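Local coordinates for protein ATP-dependent DNA helicase RecQ (Porphyromonas gingivalis, PDB 3IUO) that probably couples ATP hydrolysis to the unwinding of duplex DNA in the 3'-5' direction, this chain being its C-terminal domain, at residues E83-S88 against R110-K115. Numbering follows the deposited sequence.
Sequences EYFKES and RLVRIK
Phe-85, in the last turn of helix 75-87, faces Arg-113 on helix 106-121, and their CA atoms are the closest CA pair across the two segments, 7.2 Å apart. Helix 75-87 ends here: Ser-88 leaves helical geometry, and its OG bonds back to Phe-85 O at 2.8 Å, joining Ser-88 N on the same face of that carbonyl. Phe-85 sends its CB toward helix 106-121, and its ring lies against Arg-113. Phe-85 CZ rests 3.5 Å from Arg-113 CB, while Arg-113 CA sits over one ring face in a CH-pi contact, 4.2 Å from the centroid and 26° off the normal. Val-112 adds a looser apolar touch, with CG1 4.5 Å from Phe-85 CD2. With CG anti to the backbone N (chi1 179°) and the chain extended as far as NE, Arg-113 runs its methylenes past the ring; Arg-113 CG lies 3.9 Å from Phe-85 CE1. The guanidinium, turned 59° from the ring plane, is thus carried beyond the phenyl group to a salt bridge with Asp-91 and a hydrogen bond to Tyr-58. Aliphatic stem and charged head therefore serve different partners. Val-112 also packs on Leu-78, Ile-81 and Phe-82, extending the apolar seam along helix 75-87. This is helix-helix packing in the hydrophobic core of an all-helical RecQ C-terminal domain, joining its last helix to helix 75-87.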
loop_
_atom_site.group_PDB
_atom_site.type_symbol
_atom_site.label_atom_id
_atom_site.label_comp_id
_atom_site.label_asym_id
_atom_site.label_seq_id
_atom_site.Cartn_x
_atom_site.Cartn_y
_atom_site.Cartn_z
ATOM N N GLU B 83 -8.644 -3.122 -12.688
ATOM C CA GLU B 83 -8.617 -1.742 -13.164
ATOM C C GLU B 83 -8.475 -0.743 -12.033
ATOM O O GLU B 83 -7.706 0.237 -12.146
ATOM C CB GLU B 83 -9.852 -1.402 -13.987
ATOM C CG GLU B 83 -9.580 -0.250 -14.908
ATOM C CD GLU B 83 -8.679 -0.625 -16.122
ATOM O OE1 GLU B 83 -8.336 -1.823 -16.335
ATOM O OE2 GLU B 83 -8.325 0.298 -16.889
ATOM N N TYR B 84 -9.180 -0.998 -10.929
ATOM C CA TYR B 84 -8.994 -0.181 -9.736
ATOM C C TYR B 84 -7.509 -0.119 -9.333
ATOM O O TYR B 84 -6.957 0.974 -9.123
ATOM C CB TYR B 84 -9.856 -0.682 -8.557
ATOM C CG TYR B 84 -9.398 -0.060 -7.278
ATOM C CD1 TYR B 84 -9.846 1.209 -6.905
ATOM C CD2 TYR B 84 -8.425 -0.693 -6.489
ATOM C CE1 TYR B 84 -9.347 1.841 -5.750
ATOM C CE2 TYR B 84 -7.918 -0.090 -5.348
ATOM C CZ TYR B 84 -8.388 1.163 -4.969
ATOM O OH TYR B 84 -7.904 1.758 -3.841
ATOM N N PHE B 85 -6.844 -1.266 -9.267
ATOM C CA PHE B 85 -5.435 -1.236 -8.859
ATOM C C PHE B 85 -4.531 -0.531 -9.870
ATOM O O PHE B 85 -3.608 0.237 -9.511
ATOM C CB PHE B 85 -4.938 -2.647 -8.489
ATOM C CG PHE B 85 -5.412 -3.087 -7.122
ATOM C CD1 PHE B 85 -4.911 -2.443 -5.973
ATOM C CD2 PHE B 85 -6.372 -4.082 -6.993
ATOM C CE1 PHE B 85 -5.385 -2.804 -4.694
ATOM C CE2 PHE B 85 -6.839 -4.473 -5.720
ATOM C CZ PHE B 85 -6.335 -3.839 -4.572
ATOM N N LYS B 86 -4.790 -0.767 -11.154
ATOM C CA LYS B 86 -4.006 -0.120 -12.187
ATOM C C LYS B 86 -4.073 1.394 -12.109
ATOM O O LYS B 86 -3.096 2.057 -12.411
ATOM C CB LYS B 86 -4.460 -0.572 -13.579
ATOM C CG LYS B 86 -4.002 -1.950 -13.894
ATOM C CD LYS B 86 -4.635 -2.426 -15.206
ATOM C CE LYS B 86 -3.977 -3.688 -15.696
ATOM N NZ LYS B 86 -4.339 -4.755 -14.761
ATOM N N GLU B 87 -5.239 1.916 -11.714
ATOM C CA GLU B 87 -5.469 3.355 -11.625
ATOM C C GLU B 87 -5.181 3.957 -10.250
ATOM O O GLU B 87 -5.178 5.154 -10.097
ATOM C CB GLU B 87 -6.898 3.704 -12.056
ATOM C CG GLU B 87 -7.159 3.361 -13.531
ATOM C CD GLU B 87 -6.166 4.015 -14.510
ATOM O OE1 GLU B 87 -5.635 3.298 -15.397
ATOM O OE2 GLU B 87 -5.910 5.241 -14.413
ATOM N N SER B 88 -4.959 3.100 -9.265
ATOM C CA SER B 88 -4.755 3.580 -7.892
ATOM C C SER B 88 -3.383 4.219 -7.699
ATOM O O SER B 88 -2.448 4.031 -8.504
ATOM C CB SER B 88 -4.927 2.407 -6.922
ATOM O OG SER B 88 -3.826 1.515 -7.055
ATOM N N ARG B 110 -8.528 -8.930 -2.029
ATOM C CA ARG B 110 -7.213 -9.459 -1.668
ATOM C C ARG B 110 -6.586 -10.334 -2.764
ATOM O O ARG B 110 -5.385 -10.214 -3.040
ATOM C CB ARG B 110 -7.243 -10.225 -0.345
ATOM C CG ARG B 110 -7.486 -9.296 0.811
ATOM C CD ARG B 110 -7.677 -10.077 2.095
ATOM N NE ARG B 110 -6.400 -10.564 2.623
ATOM C CZ ARG B 110 -6.283 -11.349 3.684
ATOM N NH1 ARG B 110 -7.363 -11.803 4.312
ATOM N NH2 ARG B 110 -5.088 -11.700 4.129
ATOM N N LEU B 111 -7.377 -11.225 -3.382
ATOM C CA LEU B 111 -6.881 -12.071 -4.464
ATOM C C LEU B 111 -6.370 -11.253 -5.643
ATOM O O LEU B 111 -5.297 -11.538 -6.192
ATOM C CB LEU B 111 -7.976 -13.042 -4.932
ATOM C CG LEU B 111 -8.178 -14.237 -3.987
ATOM C CD1 LEU B 111 -9.456 -15.031 -4.370
ATOM C CD2 LEU B 111 -6.973 -15.216 -3.985
ATOM N N VAL B 112 -7.149 -10.270 -6.076
ATOM C CA VAL B 112 -6.756 -9.521 -7.255
ATOM C C VAL B 112 -5.549 -8.659 -6.912
ATOM O O VAL B 112 -4.700 -8.467 -7.780
ATOM C CB VAL B 112 -7.905 -8.679 -7.837
ATOM C CG1 VAL B 112 -7.459 -7.899 -9.083
ATOM C CG2 VAL B 112 -9.037 -9.609 -8.205
ATOM N N ARG B 113 -5.493 -8.161 -5.675
ATOM C CA ARG B 113 -4.363 -7.339 -5.227
ATOM C C ARG B 113 -3.064 -8.181 -5.260
ATOM O O ARG B 113 -2.024 -7.675 -5.668
ATOM C CB ARG B 113 -4.662 -6.818 -3.824
ATOM C CG ARG B 113 -3.553 -5.955 -3.215
ATOM C CD ARG B 113 -3.968 -5.365 -1.893
ATOM N NE ARG B 113 -2.854 -4.616 -1.281
ATOM C CZ ARG B 113 -1.969 -5.161 -0.463
ATOM N NH1 ARG B 113 -2.046 -6.458 -0.170
ATOM N NH2 ARG B 113 -0.989 -4.418 0.026
ATOM N N ILE B 114 -3.136 -9.441 -4.846
ATOM C CA ILE B 114 -1.964 -10.364 -4.974
ATOM C C ILE B 114 -1.506 -10.453 -6.413
ATOM O O ILE B 114 -0.312 -10.306 -6.714
ATOM C CB ILE B 114 -2.278 -11.759 -4.386
ATOM C CG1 ILE B 114 -2.343 -11.653 -2.849
ATOM C CG2 ILE B 114 -1.290 -12.833 -4.860
ATOM C CD1 ILE B 114 -3.173 -12.762 -2.221
ATOM N N LYS B 115 -2.457 -10.691 -7.321
ATOM C CA LYS B 115 -2.157 -10.797 -8.750
ATOM C C LYS B 115 -1.468 -9.502 -9.240
ATOM O O LYS B 115 -0.422 -9.531 -9.910
ATOM C CB LYS B 115 -3.467 -11.022 -9.494
ATOM C CG LYS B 115 -3.324 -10.923 -11.012
ATOM C CD LYS B 115 -4.665 -11.171 -11.649
ATOM C CE LYS B 115 -4.704 -10.687 -13.097
ATOM N NZ LYS B 115 -3.805 -11.509 -13.982
#